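Local coordinates for pili retraction protein PilT (PDB 5FL3), which binds ADP and probably hydrolyses ATP, as a GSP E family ATPase named for the retraction of pili, at residues Q21-D26 and R38-L43. Sequence-based numbering, arbitrary orientation.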
ATOM      1  N   GLN A  21       1.598 -19.999  -7.579  1.00 42.93           N
ATOM      2  CA  GLN A  21       0.217 -20.374  -7.893  1.00 42.71           C
ATOM      3  C   GLN A  21      -0.646 -20.524  -6.636  1.00 45.34           C
ATOM      4  O   GLN A  21      -1.874 -20.371  -6.691  1.00 46.46           O
ATOM      5  CB  GLN A  21       0.194 -21.659  -8.715  1.00 50.72           C
ATOM      6  CG  GLN A  21       0.605 -21.441 -10.166  1.00 55.55           C
ATOM      7  CD  GLN A  21       0.594 -22.718 -10.984  1.00 65.88           C
ATOM      8  OE1 GLN A  21       0.853 -23.810 -10.464  1.00 63.22           O
ATOM      9  NE2 GLN A  21       0.282 -22.587 -12.274  1.00 66.78           N
ATOM     10  N   ALA A  22       0.000 -20.799  -5.506  1.00 42.66           N
ATOM     11  CA  ALA A  22      -0.668 -20.777  -4.209  1.00 38.03           C
ATOM     12  C   ALA A  22      -0.928 -19.355  -3.689  1.00 40.08           C
ATOM     13  O   ALA A  22      -1.425 -19.191  -2.580  1.00 42.58           O
ATOM     14  CB  ALA A  22       0.151 -21.558  -3.187  1.00 39.57           C
ATOM     15  N   ARG A  23      -0.581 -18.346  -4.489  1.00 41.23           N
ATOM     16  CA  ARG A  23      -0.740 -16.919  -4.153  1.00 41.11           C
ATOM     17  C   ARG A  23       0.249 -16.403  -3.102  1.00 40.47           C
ATOM     18  O   ARG A  23      -0.067 -15.500  -2.315  1.00 36.00           O
ATOM     19  CB  ARG A  23      -2.168 -16.616  -3.693  1.00 43.45           C
ATOM     20  CG  ARG A  23      -3.181 -16.556  -4.832  1.00 46.76           C
ATOM     21  CD  ARG A  23      -4.558 -16.285  -4.286  1.00 45.82           C
ATOM     22  NE  ARG A  23      -4.865 -17.188  -3.180  1.00 49.85           N
ATOM     23  CZ  ARG A  23      -5.081 -16.789  -1.932  1.00 51.46           C
ATOM     24  NH1 ARG A  23      -5.032 -15.494  -1.631  1.00 46.60           N
ATOM     25  NH2 ARG A  23      -5.357 -17.684  -0.986  1.00 47.73           N
ATOM     26  N   ALA A  24       1.457 -16.952  -3.115  1.00 40.33           N
ATOM     27  CA  ALA A  24       2.489 -16.473  -2.206  1.00 41.06           C
ATOM     28  C   ALA A  24       2.900 -15.070  -2.586  1.00 38.45           C
ATOM     29  O   ALA A  24       3.295 -14.827  -3.718  1.00 38.56           O
ATOM     30  CB  ALA A  24       3.708 -17.390  -2.220  1.00 37.63           C
ATOM     31  N   SER A  25       2.829 -14.160  -1.622  1.00 38.38           N
ATOM     32  CA  SER A  25       3.375 -12.832  -1.781  1.00 33.21           C
ATOM     33  C   SER A  25       4.879 -12.824  -1.503  1.00 37.46           C
ATOM     34  O   SER A  25       5.629 -12.032  -2.081  1.00 37.60           O
ATOM     35  CB  SER A  25       2.660 -11.873  -0.849  1.00 30.98           C
ATOM     36  OG  SER A  25       2.703 -12.386   0.457  1.00 37.47           O
ATOM     37  N   ASP A  26       5.312 -13.720  -0.619  1.00 37.20           N
ATOM     38  CA  ASP A  26       6.693 -13.741  -0.145  1.00 34.91           C
ATOM     39  C   ASP A  26       7.140 -15.175   0.085  1.00 37.11           C
ATOM     40  O   ASP A  26       6.374 -16.002   0.609  1.00 37.69           O
ATOM     41  CB  ASP A  26       6.849 -12.938   1.157  1.00 32.16           C
ATOM     42  CG  ASP A  26       6.370 -11.496   1.029  1.00 37.57           C
ATOM     43  OD1 ASP A  26       5.172 -11.216   1.287  1.00 33.68           O
ATOM     44  OD2 ASP A  26       7.209 -10.638   0.680  1.00 42.36           O
ATOM     45  N   ARG A  38       4.541 -16.695   2.622  1.00 35.28           N
ATOM     46  CA  ARG A  38       3.575 -15.763   3.150  1.00 36.27           C
ATOM     47  C   ARG A  38       2.378 -15.722   2.188  1.00 38.45           C
ATOM     48  O   ARG A  38       2.530 -15.351   1.018  1.00 39.19           O
ATOM     49  CB  ARG A  38       4.236 -14.403   3.328  1.00 37.82           C
ATOM     50  CG  ARG A  38       3.317 -13.277   3.627  1.00 39.55           C
ATOM     51  CD  ARG A  38       4.099 -12.129   4.218  1.00 37.70           C
ATOM     52  NE  ARG A  38       3.840 -12.066   5.642  1.00 40.92           N
ATOM     53  CZ  ARG A  38       4.756 -12.076   6.598  1.00 37.18           C
ATOM     54  NH1 ARG A  38       6.051 -12.113   6.324  1.00 35.65           N
ATOM     55  NH2 ARG A  38       4.348 -12.024   7.844  1.00 36.94           N
ATOM     56  N   ILE A  39       1.211 -16.160   2.672  1.00 39.52           N
ATOM     57  CA  ILE A  39      -0.053 -16.118   1.922  1.00 39.63           C
ATOM     58  C   ILE A  39      -1.117 -15.415   2.740  1.00 43.56           C
ATOM     59  O   ILE A  39      -1.265 -15.698   3.927  1.00 46.27           O
ATOM     60  CB  ILE A  39      -0.593 -17.526   1.573  1.00 38.10           C
ATOM     61  CG1 ILE A  39       0.396 -18.299   0.704  1.00 40.50           C
ATOM     62  CG2 ILE A  39      -1.939 -17.425   0.876  1.00 39.22           C
ATOM     63  CD1 ILE A  39       0.073 -19.799   0.602  1.00 36.99           C
ATOM     64  N   ASP A  40      -1.863 -14.514   2.104  1.00 46.71           N
ATOM     65  CA  ASP A  40      -2.856 -13.676   2.792  1.00 46.38           C
ATOM     66  C   ASP A  40      -2.317 -13.098   4.102  1.00 45.52           C
ATOM     67  O   ASP A  40      -3.027 -13.077   5.108  1.00 48.81           O
ATOM     68  CB  ASP A  40      -4.149 -14.466   3.071  1.00 49.95           C
ATOM     69  CG  ASP A  40      -4.832 -14.952   1.795  1.00 52.18           C
ATOM     70  OD1 ASP A  40      -4.795 -14.210   0.782  1.00 46.76           O
ATOM     71  OD2 ASP A  40      -5.382 -16.085   1.805  1.00 51.20           O
ATOM     72  N   GLY A  41      -1.062 -12.651   4.086  1.00 47.01           N
ATOM     73  CA  GLY A  41      -0.456 -11.975   5.221  1.00 39.53           C
ATOM     74  C   GLY A  41       0.192 -12.913   6.213  1.00 45.30           C
ATOM     75  O   GLY A  41       0.968 -12.477   7.059  1.00 46.69           O
ATOM     76  N   LYS A  42      -0.124 -14.205   6.125  1.00 49.59           N
ATOM     77  CA  LYS A  42       0.382 -15.167   7.111  1.00 47.33           C
ATOM     78  C   LYS A  42       1.426 -16.132   6.557  1.00 43.33           C
ATOM     79  O   LYS A  42       1.316 -16.629   5.419  1.00 36.67           O
ATOM     80  CB  LYS A  42      -0.769 -15.966   7.720  1.00 53.33           C
ATOM     81  CG  LYS A  42      -0.506 -16.401   9.183  1.00 67.85           C
ATOM     82  CD  LYS A  42      -1.695 -17.188   9.766  1.00 71.43           C
ATOM     83  CE  LYS A  42      -2.427 -17.971   8.674  1.00 69.33           C
ATOM     84  NZ  LYS A  42      -3.748 -18.496   9.107  1.00 72.13           N
ATOM     85  N   LEU A  43       2.444 -16.378   7.379  1.00 41.60           N
ATOM     86  CA  LEU A  43       3.497 -17.321   7.036  1.00 42.08           C
ATOM     87  C   LEU A  43       2.983 -18.721   7.217  1.00 46.73           C
ATOM     88  O   LEU A  43       2.322 -19.022   8.209  1.00 49.09           O
ATOM     89  CB  LEU A  43       4.732 -17.124   7.888  1.00 37.57           C
ATOM     90  CG  LEU A  43       5.560 -15.898   7.554  1.00 41.31           C
ATOM     91  CD1 LEU A  43       6.779 -15.905   8.460  1.00 41.43           C
ATOM     92  CD2 LEU A  43       5.957 -15.923   6.101  1.00 32.48           C
TER
HETATM   93  O   HOH W   1      -1.119 -13.768  -0.745  1.00 38.76           O
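Asp26 and Arg38 form an antiparallel hydrogen-bonded pair with CA atoms 5.0 Å apart, where the segment 21-26 enters its strand beside the segment 38-43. Arg38 N reaches Asp26 O at 2.8 Å and 175°, a nearly straight bond, while Ser25 N donates to Arg38 O in place of a bond from Asp26 itself. Ser25 OG, 3.0 Å from Arg38 O, has Asp26 OD1 as a second possible acceptor. Farther back, where the two segments diverge, a water bridges them, donating to Arg23 O and accepting from Asp40 N. Two motifs frame this pairing: a Schellman motif ends helix 11-21, with Arg23 at positive phi, and a type I' turn from Ile39 to Lys42 closes the hairpin of strands 36-39 and 42-45, at the edge of the six-stranded antiparallel sheet. Ser25, which also touches the bound ADP, places this junction beside the nucleotide pocket.

On the turn, Asp40 is held end-on by Arg23: NH1 meets OD1 at 2.7 Å and NH2 meets OD2 at 3.2 Å, each on the syn side, with the two planes 35° apart. A bend at chi3 in Arg23 swings its guanidinium to this carboxylate and lays one face over Ile39 CG2. Were the carboxylate of Asp40 replaced by the methyl of an alanine, that guanidinium would probably lose its anionic mate and be freer to turn. Ile39 CD1 packs against Ala22, 3.6 Å from Ala22 O. Arg38, with CG anti to the backbone N (chi1 169°), runs alongside Asp26, its CD 3.3 Å from Asp26 OD1; its NE instead bonds Gly41 O at 3.2 Å, from above that carbonyl's plane, and Leu43 CG lies over one guanidinium face.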